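Local structure of Exo beta-1,2-glucooligosaccharide sophorohydrolase (non-reducing end) (Parabacteroides distasonis ATCC 8503, 5Z06) at residues Y520-K525 and A564-R569; M512-N517 and D551-Y556; A106-D111 and L155-L160; Y6-F11 and I177-A182. The protein hydrolyses linear beta-1,2-glucan and beta-1,2-glucooligosaccharides of four or more glucose units, releasing sophorose from the non-reducing end. One frame throughout, in Å; residues are numbered along the deposited sequence.

Contact 1: residues Y520-K525 and A564-R569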
# COMPACT_ATOMS: atom_id res chain seq x y z
N TYR A 520 -4.75 29.14 -4.58
CA TYR A 520 -3.57 29.17 -5.43
C TYR A 520 -3.98 29.65 -6.81
O TYR A 520 -3.55 29.11 -7.84
CB TYR A 520 -2.90 27.79 -5.45
CG TYR A 520 -2.73 27.29 -4.04
CD1 TYR A 520 -1.70 27.79 -3.24
CD2 TYR A 520 -3.63 26.41 -3.47
CE1 TYR A 520 -1.57 27.41 -1.92
CE2 TYR A 520 -3.48 26.01 -2.15
CZ TYR A 520 -2.46 26.53 -1.38
OH TYR A 520 -2.28 26.16 -0.07
N GLY A 521 -4.86 30.65 -6.82
CA GLY A 521 -5.29 31.29 -8.06
C GLY A 521 -6.28 30.55 -8.92
O GLY A 521 -6.69 31.08 -9.96
N GLU A 522 -6.66 29.34 -8.49
CA GLU A 522 -7.63 28.52 -9.19
C GLU A 522 -8.96 28.63 -8.49
O GLU A 522 -9.08 28.26 -7.33
CB GLU A 522 -7.21 27.05 -9.19
CG GLU A 522 -5.96 26.78 -10.00
CD GLU A 522 -6.13 27.03 -11.47
OE1 GLU A 522 -7.27 26.98 -11.96
OE2 GLU A 522 -5.12 27.28 -12.16
N ASN A 523 -9.95 29.14 -9.22
CA ASN A 523 -11.28 29.19 -8.72
C ASN A 523 -11.97 27.85 -8.83
O ASN A 523 -12.25 27.38 -9.93
CB ASN A 523 -12.13 30.20 -9.43
CG ASN A 523 -13.42 30.38 -8.72
OD1 ASN A 523 -14.38 29.67 -8.99
ND2 ASN A 523 -13.41 31.20 -7.68
N LEU A 524 -12.31 27.29 -7.68
CA LEU A 524 -12.86 25.96 -7.59
C LEU A 524 -14.37 26.06 -7.57
O LEU A 524 -14.94 26.51 -6.58
CB LEU A 524 -12.34 25.31 -6.29
CG LEU A 524 -12.34 23.80 -6.24
CD1 LEU A 524 -11.53 23.21 -7.39
CD2 LEU A 524 -11.80 23.34 -4.89
N LYS A 525 -15.02 25.68 -8.66
CA LYS A 525 -16.49 25.72 -8.71
C LYS A 525 -17.15 24.74 -7.75
O LYS A 525 -18.15 25.05 -7.11
CB LYS A 525 -16.99 25.49 -10.12
CG LYS A 525 -16.73 26.66 -11.06
CD LYS A 525 -17.07 26.26 -12.49
CE LYS A 525 -16.99 27.42 -13.46
NZ LYS A 525 -15.79 27.33 -14.33
N ALA A 564 -6.03 19.11 -8.76
CA ALA A 564 -4.67 18.64 -8.91
C ALA A 564 -3.69 19.80 -8.84
O ALA A 564 -2.72 19.74 -8.10
CB ALA A 564 -4.50 17.88 -10.21
N LYS A 565 -3.96 20.86 -9.59
CA LYS A 565 -3.08 22.02 -9.58
C LYS A 565 -2.98 22.69 -8.23
O LYS A 565 -1.92 23.16 -7.86
CB LYS A 565 -3.55 23.04 -10.60
CG LYS A 565 -3.23 22.65 -12.02
CD LYS A 565 -4.03 23.50 -13.00
CE LYS A 565 -3.18 24.45 -13.80
NZ LYS A 565 -4.07 25.46 -14.43
N ILE A 566 -4.11 22.76 -7.52
CA ILE A 566 -4.19 23.33 -6.20
C ILE A 566 -3.31 22.54 -5.27
O ILE A 566 -2.56 23.08 -4.48
CB ILE A 566 -5.65 23.31 -5.67
CG1 ILE A 566 -6.46 24.48 -6.26
CG2 ILE A 566 -5.71 23.40 -4.16
CD1 ILE A 566 -7.97 24.31 -6.19
N ASN A 567 -3.45 21.22 -5.36
CA ASN A 567 -2.67 20.32 -4.57
C ASN A 567 -1.17 20.52 -4.86
O ASN A 567 -0.37 20.73 -3.93
CB ASN A 567 -3.16 18.87 -4.80
CG ASN A 567 -2.62 17.90 -3.78
OD1 ASN A 567 -1.40 17.84 -3.59
ND2 ASN A 567 -3.50 17.11 -3.16
N GLN A 568 -0.79 20.53 -6.13
CA GLN A 568 0.60 20.78 -6.47
C GLN A 568 1.07 22.12 -5.91
O GLN A 568 2.19 22.22 -5.40
CB GLN A 568 0.86 20.74 -7.97
CG GLN A 568 2.35 20.80 -8.29
CD GLN A 568 2.65 21.11 -9.73
OE1 GLN A 568 1.94 21.84 -10.37
NE2 GLN A 568 3.76 20.58 -10.24
N ARG A 569 0.23 23.14 -6.03
CA ARG A 569 0.67 24.48 -5.61
C ARG A 569 0.81 24.63 -4.13
O ARG A 569 1.68 25.37 -3.67
CB ARG A 569 -0.24 25.56 -6.16
CG ARG A 569 -0.02 25.68 -7.65
CD ARG A 569 -1.15 26.42 -8.28
NE ARG A 569 -0.98 26.43 -9.73
CZ ARG A 569 -1.69 27.19 -10.55
NH1 ARG A 569 -2.59 28.04 -10.06
NH2 ARG A 569 -1.49 27.12 -11.86

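Contact 2: residues M512-N517 and D551-Y556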
# COMPACT_ATOMS: atom_id res chain seq x y z
N MET A 512 -21.80 23.90 0.30
CA MET A 512 -22.95 23.97 -0.63
C MET A 512 -22.79 23.08 -1.88
O MET A 512 -23.51 23.26 -2.86
CB MET A 512 -23.18 25.43 -1.10
CG MET A 512 -23.44 26.45 0.02
SD MET A 512 -24.78 25.89 1.07
CE MET A 512 -26.22 26.16 0.02
N TYR A 513 -21.86 22.13 -1.82
CA TYR A 513 -21.40 21.31 -2.96
C TYR A 513 -20.55 22.12 -3.87
O TYR A 513 -19.38 21.79 -4.12
CB TYR A 513 -22.52 20.61 -3.76
CG TYR A 513 -21.91 19.74 -4.82
CD1 TYR A 513 -21.32 18.53 -4.50
CD2 TYR A 513 -21.89 20.16 -6.14
CE1 TYR A 513 -20.74 17.73 -5.49
CE2 TYR A 513 -21.31 19.38 -7.12
CZ TYR A 513 -20.74 18.17 -6.79
OH TYR A 513 -20.17 17.44 -7.80
N THR A 514 -21.16 23.16 -4.43
CA THR A 514 -20.43 24.27 -4.99
C THR A 514 -19.56 24.94 -3.93
O THR A 514 -19.85 24.90 -2.72
CB THR A 514 -21.37 25.35 -5.53
OG1 THR A 514 -22.32 25.67 -4.51
CG2 THR A 514 -22.06 24.86 -6.77
N ASN A 515 -18.51 25.58 -4.40
CA ASN A 515 -17.52 26.14 -3.51
C ASN A 515 -17.38 27.62 -3.89
O ASN A 515 -17.79 28.50 -3.12
CB ASN A 515 -16.22 25.33 -3.62
CG ASN A 515 -15.11 25.84 -2.73
OD1 ASN A 515 -14.93 27.05 -2.58
ND2 ASN A 515 -14.33 24.91 -2.17
N GLY A 516 -16.80 27.88 -5.06
CA GLY A 516 -16.61 29.24 -5.53
C GLY A 516 -15.43 30.00 -4.97
O GLY A 516 -15.16 31.10 -5.43
N ASN A 517 -14.72 29.45 -3.99
CA ASN A 517 -13.50 30.06 -3.50
C ASN A 517 -12.34 29.81 -4.45
O ASN A 517 -12.39 28.93 -5.32
CB ASN A 517 -13.14 29.51 -2.13
CG ASN A 517 -14.12 29.95 -1.07
OD1 ASN A 517 -14.10 31.10 -0.69
ND2 ASN A 517 -14.97 29.03 -0.60
N ASP A 551 -22.09 18.78 -15.00
CA ASP A 551 -23.37 18.99 -14.31
C ASP A 551 -23.71 20.49 -14.39
O ASP A 551 -23.07 21.23 -15.15
CB ASP A 551 -23.32 18.42 -12.88
CG ASP A 551 -22.35 19.14 -11.94
OD1 ASP A 551 -21.85 20.25 -12.22
OD2 ASP A 551 -22.10 18.58 -10.88
N LYS A 552 -24.70 20.94 -13.62
CA LYS A 552 -25.10 22.35 -13.69
C LYS A 552 -24.03 23.32 -13.15
O LYS A 552 -24.02 24.49 -13.49
CB LYS A 552 -26.47 22.56 -13.05
CG LYS A 552 -26.54 22.57 -11.53
CD LYS A 552 -27.97 22.29 -11.04
CE LYS A 552 -28.42 23.14 -9.85
NZ LYS A 552 -29.03 24.43 -10.29
N TYR A 553 -23.10 22.81 -12.35
CA TYR A 553 -22.04 23.60 -11.71
C TYR A 553 -20.72 23.70 -12.43
O TYR A 553 -20.12 24.75 -12.46
CB TYR A 553 -21.76 22.99 -10.37
CG TYR A 553 -22.98 22.84 -9.54
CD1 TYR A 553 -23.73 23.96 -9.18
CD2 TYR A 553 -23.41 21.61 -9.13
CE1 TYR A 553 -24.86 23.84 -8.40
CE2 TYR A 553 -24.54 21.47 -8.34
CZ TYR A 553 -25.26 22.59 -7.98
OH TYR A 553 -26.39 22.44 -7.19
N THR A 554 -20.24 22.60 -12.99
CA THR A 554 -18.93 22.58 -13.61
C THR A 554 -18.80 21.38 -14.52
O THR A 554 -19.49 20.36 -14.34
CB THR A 554 -17.79 22.51 -12.53
OG1 THR A 554 -16.50 22.57 -13.16
CG2 THR A 554 -17.88 21.24 -11.67
N ASN A 555 -17.90 21.51 -15.48
CA ASN A 555 -17.31 20.36 -16.13
C ASN A 555 -16.29 19.73 -15.16
O ASN A 555 -15.52 20.46 -14.52
CB ASN A 555 -16.61 20.80 -17.38
CG ASN A 555 -15.87 19.67 -18.02
OD1 ASN A 555 -14.64 19.54 -17.87
ND2 ASN A 555 -16.61 18.80 -18.70
N TYR A 556 -16.25 18.40 -15.06
CA TYR A 556 -15.39 17.74 -14.06
C TYR A 556 -13.91 17.62 -14.41
O TYR A 556 -13.09 17.71 -13.52
CB TYR A 556 -16.02 16.44 -13.49
CG TYR A 556 -17.03 16.87 -12.50
CD1 TYR A 556 -16.65 17.21 -11.22
CD2 TYR A 556 -18.31 17.16 -12.90
CE1 TYR A 556 -17.55 17.73 -10.32
CE2 TYR A 556 -19.24 17.67 -12.01
CZ TYR A 556 -18.85 17.97 -10.72
OH TYR A 556 -19.76 18.48 -9.83

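Contact 3: residues A106-D111 and L155-L160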
# COMPACT_ATOMS: atom_id res chain seq x y z
N ALA A 106 13.92 -6.29 27.34
CA ALA A 106 12.58 -6.45 27.81
C ALA A 106 11.65 -6.27 26.63
O ALA A 106 12.09 -5.98 25.50
CB ALA A 106 12.26 -5.44 28.89
N ILE A 107 10.37 -6.48 26.87
CA ILE A 107 9.37 -6.24 25.84
C ILE A 107 8.45 -5.19 26.43
O ILE A 107 8.03 -5.32 27.58
CB ILE A 107 8.68 -7.54 25.40
CG1 ILE A 107 9.69 -8.35 24.58
CG2 ILE A 107 7.43 -7.23 24.58
CD1 ILE A 107 9.28 -9.77 24.23
N ARG A 108 8.21 -4.14 25.66
CA ARG A 108 7.28 -3.12 26.05
C ARG A 108 5.92 -3.51 25.51
O ARG A 108 5.80 -3.81 24.32
CB ARG A 108 7.66 -1.75 25.52
CG ARG A 108 6.73 -0.66 26.06
CD ARG A 108 7.05 0.77 25.63
NE ARG A 108 7.13 0.92 24.18
CZ ARG A 108 6.10 0.89 23.33
NH1 ARG A 108 4.85 0.67 23.71
NH2 ARG A 108 6.35 1.06 22.04
N TYR A 109 4.92 -3.48 26.39
CA TYR A 109 3.54 -3.75 26.02
C TYR A 109 2.95 -2.53 25.35
O TYR A 109 3.48 -1.42 25.48
CB TYR A 109 2.68 -4.14 27.24
CG TYR A 109 3.06 -5.47 27.85
CD1 TYR A 109 2.77 -6.68 27.20
CD2 TYR A 109 3.72 -5.54 29.09
CE1 TYR A 109 3.11 -7.90 27.76
CE2 TYR A 109 4.07 -6.75 29.65
CZ TYR A 109 3.75 -7.92 28.98
OH TYR A 109 4.09 -9.11 29.53
N ALA A 110 1.84 -2.74 24.65
CA ALA A 110 1.09 -1.64 24.02
C ALA A 110 0.65 -0.55 25.00
O ALA A 110 0.56 0.63 24.63
CB ALA A 110 -0.11 -2.18 23.26
N ASP A 111 0.41 -0.93 26.26
CA ASP A 111 0.06 0.03 27.33
C ASP A 111 1.27 0.74 27.99
O ASP A 111 1.09 1.49 28.96
CB ASP A 111 -0.86 -0.63 28.40
CG ASP A 111 -0.16 -1.72 29.26
OD1 ASP A 111 1.08 -1.82 29.25
OD2 ASP A 111 -0.87 -2.48 29.96
N LEU A 155 2.59 -6.91 22.22
CA LEU A 155 4.05 -6.91 22.29
C LEU A 155 4.51 -5.81 21.33
O LEU A 155 4.82 -6.06 20.16
CB LEU A 155 4.60 -8.29 21.92
CG LEU A 155 4.02 -9.49 22.71
CD1 LEU A 155 4.73 -10.77 22.32
CD2 LEU A 155 4.07 -9.29 24.23
N ALA A 156 4.50 -4.59 21.85
CA ALA A 156 4.68 -3.39 21.03
C ALA A 156 6.13 -3.18 20.63
O ALA A 156 6.40 -2.75 19.51
CB ALA A 156 4.15 -2.15 21.74
N ALA A 157 7.07 -3.47 21.53
CA ALA A 157 8.46 -3.17 21.25
C ALA A 157 9.38 -4.05 22.04
O ALA A 157 9.03 -4.52 23.10
CB ALA A 157 8.75 -1.71 21.54
N VAL A 158 10.56 -4.27 21.47
CA VAL A 158 11.69 -4.82 22.18
C VAL A 158 12.43 -3.64 22.79
O VAL A 158 12.89 -2.76 22.07
CB VAL A 158 12.60 -5.60 21.23
CG1 VAL A 158 13.88 -6.02 21.93
CG2 VAL A 158 11.85 -6.82 20.73
N ALA A 159 12.51 -3.63 24.13
CA ALA A 159 13.12 -2.56 24.89
C ALA A 159 14.53 -2.92 25.31
O ALA A 159 14.83 -4.08 25.62
CB ALA A 159 12.29 -2.26 26.12
N LEU A 160 15.41 -1.91 25.31
CA LEU A 160 16.80 -2.11 25.67
C LEU A 160 17.21 -1.07 26.66
O LEU A 160 16.82 0.10 26.56
CB LEU A 160 17.70 -2.06 24.45
CG LEU A 160 17.38 -3.15 23.43
CD1 LEU A 160 17.93 -2.77 22.06
CD2 LEU A 160 17.92 -4.49 23.87

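Contact 4: residues Y6-F11 and I177-A182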
# COMPACT_ATOMS: atom_id res chain seq x y z
N TYR A 6 2.17 -14.65 9.28
CA TYR A 6 3.40 -13.87 9.32
C TYR A 6 4.26 -14.25 10.54
O TYR A 6 3.77 -14.81 11.53
CB TYR A 6 3.09 -12.39 9.37
CG TYR A 6 2.57 -11.86 8.07
CD1 TYR A 6 3.44 -11.58 7.02
CD2 TYR A 6 1.21 -11.62 7.88
CE1 TYR A 6 2.97 -11.08 5.82
CE2 TYR A 6 0.73 -11.11 6.69
CZ TYR A 6 1.62 -10.85 5.66
OH TYR A 6 1.16 -10.36 4.46
N ASP A 7 5.53 -13.95 10.46
CA ASP A 7 6.32 -13.81 11.66
C ASP A 7 6.08 -12.40 12.18
O ASP A 7 6.01 -11.45 11.39
CB ASP A 7 7.77 -14.06 11.36
CG ASP A 7 8.01 -15.41 10.79
OD1 ASP A 7 7.41 -16.39 11.30
OD2 ASP A 7 8.78 -15.50 9.82
N TYR A 8 5.93 -12.28 13.49
CA TYR A 8 5.81 -10.98 14.14
C TYR A 8 7.22 -10.41 14.34
O TYR A 8 7.95 -10.75 15.29
CB TYR A 8 5.09 -11.15 15.44
CG TYR A 8 4.67 -9.89 16.10
CD1 TYR A 8 3.41 -9.35 15.86
CD2 TYR A 8 5.49 -9.25 17.02
CE1 TYR A 8 3.00 -8.21 16.51
CE2 TYR A 8 5.09 -8.10 17.66
CZ TYR A 8 3.85 -7.58 17.40
OH TYR A 8 3.43 -6.45 18.04
N VAL A 9 7.59 -9.55 13.40
CA VAL A 9 8.95 -9.04 13.26
C VAL A 9 9.02 -7.64 13.83
O VAL A 9 8.21 -6.80 13.49
CB VAL A 9 9.35 -9.03 11.77
CG1 VAL A 9 10.72 -8.39 11.54
CG2 VAL A 9 9.36 -10.45 11.23
N PHE A 10 10.01 -7.37 14.68
CA PHE A 10 10.30 -6.03 15.15
C PHE A 10 11.26 -5.30 14.22
O PHE A 10 11.18 -4.10 14.05
CB PHE A 10 10.89 -6.07 16.55
CG PHE A 10 9.94 -6.59 17.56
CD1 PHE A 10 9.00 -5.76 18.13
CD2 PHE A 10 9.97 -7.93 17.94
CE1 PHE A 10 8.10 -6.23 19.07
CE2 PHE A 10 9.08 -8.42 18.89
CZ PHE A 10 8.15 -7.57 19.46
N PHE A 11 12.21 -6.04 13.65
CA PHE A 11 13.08 -5.47 12.66
C PHE A 11 13.67 -6.53 11.77
O PHE A 11 14.21 -7.52 12.26
CB PHE A 11 14.22 -4.73 13.34
CG PHE A 11 15.14 -4.07 12.38
CD1 PHE A 11 14.83 -2.83 11.86
CD2 PHE A 11 16.30 -4.70 11.96
CE1 PHE A 11 15.66 -2.21 10.96
CE2 PHE A 11 17.13 -4.09 11.04
CZ PHE A 11 16.82 -2.85 10.55
N ILE A 177 15.18 -8.98 14.43
CA ILE A 177 14.53 -8.99 15.72
C ILE A 177 13.11 -9.40 15.42
O ILE A 177 12.36 -8.69 14.73
CB ILE A 177 14.54 -7.62 16.38
CG1 ILE A 177 15.96 -7.05 16.40
CG2 ILE A 177 13.98 -7.73 17.79
CD1 ILE A 177 16.07 -5.63 16.86
N GLU A 178 12.75 -10.56 15.92
CA GLU A 178 11.48 -11.17 15.58
C GLU A 178 11.07 -12.23 16.59
O GLU A 178 11.92 -12.82 17.29
CB GLU A 178 11.56 -11.81 14.19
CG GLU A 178 12.62 -12.88 14.05
CD GLU A 178 12.80 -13.35 12.62
OE1 GLU A 178 11.95 -13.07 11.75
OE2 GLU A 178 13.82 -14.03 12.38
N LEU A 179 9.77 -12.47 16.63
CA LEU A 179 9.21 -13.57 17.38
C LEU A 179 9.12 -14.76 16.45
O LEU A 179 8.68 -14.62 15.31
CB LEU A 179 7.84 -13.20 17.93
CG LEU A 179 7.77 -11.98 18.82
CD1 LEU A 179 6.39 -11.86 19.42
CD2 LEU A 179 8.83 -12.02 19.91
N LEU A 180 9.58 -15.91 16.93
CA LEU A 180 9.58 -17.16 16.17
C LEU A 180 8.95 -18.25 17.01
O LEU A 180 8.93 -18.15 18.23
CB LEU A 180 11.00 -17.59 15.82
CG LEU A 180 11.76 -16.74 14.81
CD1 LEU A 180 13.21 -17.20 14.70
CD2 LEU A 180 11.11 -16.82 13.44
N PRO A 181 8.43 -19.30 16.35
CA PRO A 181 7.85 -20.38 17.12
C PRO A 181 8.94 -21.26 17.73
O PRO A 181 10.07 -21.24 17.25
CB PRO A 181 7.01 -21.14 16.09
CG PRO A 181 7.66 -20.85 14.79
CD PRO A 181 8.28 -19.50 14.90
N ALA A 182 8.61 -21.99 18.79
CA ALA A 182 9.55 -22.92 19.42
C ALA A 182 10.05 -23.94 18.42
O ALA A 182 11.24 -24.17 18.28
CB ALA A 182 8.88 -23.62 20.59
O HOH W 1 7.08 -16.35 13.99

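Contact 1: residues Y520-K525 and A564-R569
Two cations from one helix grip a single oxygen, OE2 of Glu522. Lys565 NZ lies 3.1 Å from Glu522 OE2 and meets it from above the carboxylate plane; Arg569 NH1, one helical turn further on, stands at a longer 3.4 Å from the same Glu522 OE2, so the three residues form a salt-bridge network. Arg569 NH1 does double duty, because it also donates to Tyr520 O over 2.6 Å, in the guanidinium plane and almost straight in line with the carbonyl (C=O...N angle 178°), though the bond is bent at the hydrogen (141°). Tyr520 and Gly521, both with positive phi, form the turn of a short beta-hairpin, strands 518-519 and 522-523, within the glycoamylase-like region, and helix 556-573 packs against this turn. The extended arginine chain slides past the tyrosine in the opposite direction, Arg569 CB lying 3.5 Å from Tyr520 CB. An alanine in place of Arg569 is likely to leave Tyr520 O without this donor and Glu522 with Lys565 as its one remaining cation in the network. Below the charges, Ile566 works as a fork. With CG1 anti to the carbonyl carbon (chi1 -80°), its CD1 reaches Leu524 CD1 at 3.9 Å while its CG2 touches Tyr520 CD2 at 3.7 Å, the tyrosine and isoleucine side chains crossing at about a right angle.

Contact 2: residues M512-N517 and D551-Y556
A helix start, prepared by the loop 551-556, is what Tyr513 and Thr514 meet here. Asn555 stands at the N-cap of helix 556-573, its side chain capping the backbone N of Glu558, and four residues earlier Asp551 folds the chain into an Asx turn. Asp551 OD1 takes two backbone donors: Tyr553 N at 2.9 Å, from above the carboxylate plane, and Thr554 N at 3.0 Å, nearly along the C-O bond. The loop and the first helical residue present two tyrosines, Tyr553 and Tyr556, to the 512-517 loop. Tyr513, with CG anti to its own N (chi1 -176°), extends its ring toward the 551-556 segment and brings the CD2 corner 3.7 Å from Tyr553 CD2; the rings meet obliquely, their planes 49° apart, and Tyr553 CD2 lies near the plane of the Tyr513 ring, at its edge. The methyl of Thr514 sits over one face of the Tyr553 ring, although the modelled spacing is too close to be trusted in detail. Further in, the hydroxyls of Tyr513 and Tyr556 approach from opposite directions, and the distance modelled between them is so short that its exact value is doubtful. Around these hydroxyls and the carboxylate, Tyr486, from helix 485-490, also bonds to Asp551 OD2, while Trp490 meets the Tyr513 ring. The carboxylate thus ties the turn to the first residue of the helix, for Tyr556 OH donates to Asp551 OD2 at 2.6 Å, on its syn side and 34° out of the carboxylate plane.

Contact 3: residues A106-D111 and L155-L160
Leu155 CD2 is the apolar centre of this pair of strands, lying 4.0 Å from Ile107 CG2 and 3.9 Å from Tyr109 CE1. Leucine and tyrosine run side by side in the same direction. Ile107, Tyr109, Leu155 and Val158 share one face of the five-stranded sheet; its Leu155 and Val158 pack on Leu179 and Ile177 of the neighbouring sheet, face to face as in a beta-sandwich, while Tyr109 lies toward the loops at Thr115 and Leu144. Outward from this face, strands 106-109 and 155-160 pair antiparallel. Ala106 and Ala159 form a hydrogen-bonded pair, Ala159 N reaching Ala106 O at 2.8 Å, and Arg108 N binds Ala157 O at 2.7 Å. Then the register slips by one in a classic beta bulge, with Ala156 and Ala157 both opposite Arg108. Arg108 O consequently faces two amides: Ala157 N at 3.1 Å, in the carbonyl plane on a lone pair, and Ala156 N in a weaker, more bent bond. On the other face, the Arg108 chain leaves with CG anti to the backbone N (chi1 -174°), then bends at chi3 (54°), which folds the guanidinium back over the bulge; NH1 comes to 3.5 Å from Ala156 CB, and NH2 to 3.7 Å from Ala157 CB. NE forms a salt bridge with Glu69 of the adjoining strand 65-71. Small methyls beneath the arginine thus let a charged group lie close over the strand, with its charge probably balanced by that glutamate, while the face with Ile107, Leu155 and Val158 is apolar and largely buried.

Contact 4: residues Y6-F11 and I177-A182
Leu179 is a forked bump on strand 177-180, and its two branches fit the hollow between two aromatic rings, those of Tyr8 and Phe10. One branch, Leu179 CD1, lies 3.7 Å from Tyr8 CD2, alongside a ring that points the same way; the other, CD2, meets the edge of the Phe10 ring in its plane, 3.8 Å from CE2. A second bump, the Ile177 CG2 methyl, fits against Phe10 CB at 3.7 Å, the two side chains crossing at about a right angle. Phe10 sits at a beta bulge, at the corner of the chain, where Ile177 O accepts from both Phe10 N (2.7 Å) and Phe11 N (2.9 Å, in the carbonyl plane). An alanine at Phe10 would probably open a gap beside Leu179 CD2 and leave that branch without its ring-edge neighbour. On the other face of the strand pair, Val9 CG2 lies alongside Glu178, whose carboxylate pairs with Lys218; a water donates to both Asp7 OD1 and Leu179 O, and Tyr264, Arg82 and Arg238 also hold the Asp7 carboxylate. Just beyond the pairing, Glu12 and Asp175 belong to the calcium site, and the Phe11 side chain comes within about 4 Å of the ion. Strand 9-11 thus lies along strand 169-180, with Leu87 of strand 86-93 beside Phe10 and Leu179, while Ile70 and Val158 of the facing sheet close over Phe10 and Ile177.

Contacts 3 and 4 are buried neighbours in the beta-rich N-terminal part and touch: Tyr8 OH reaches Leu155 O at 2.6 Å, and strands 155-161 and 169-180 bring the facing sheets together. Both rest on backbone pairing interrupted by a bulge, with apolar side chains between the sheets. Contacts 1 and 2 lie far away, in the glycoamylase-like region, with centres about 46 and 52 Å from that of contact 4. They share helix 556-573 and are probably joined by backbone hydrogen bonds from Asn515 and Gly516 to Lys525 and Leu524. Contact 1, partly buried, combines a salt-bridge network with apolar packing round Ile566, whereas contact 2 is buried, with tyrosine rings and hydroxyls around a carboxylate.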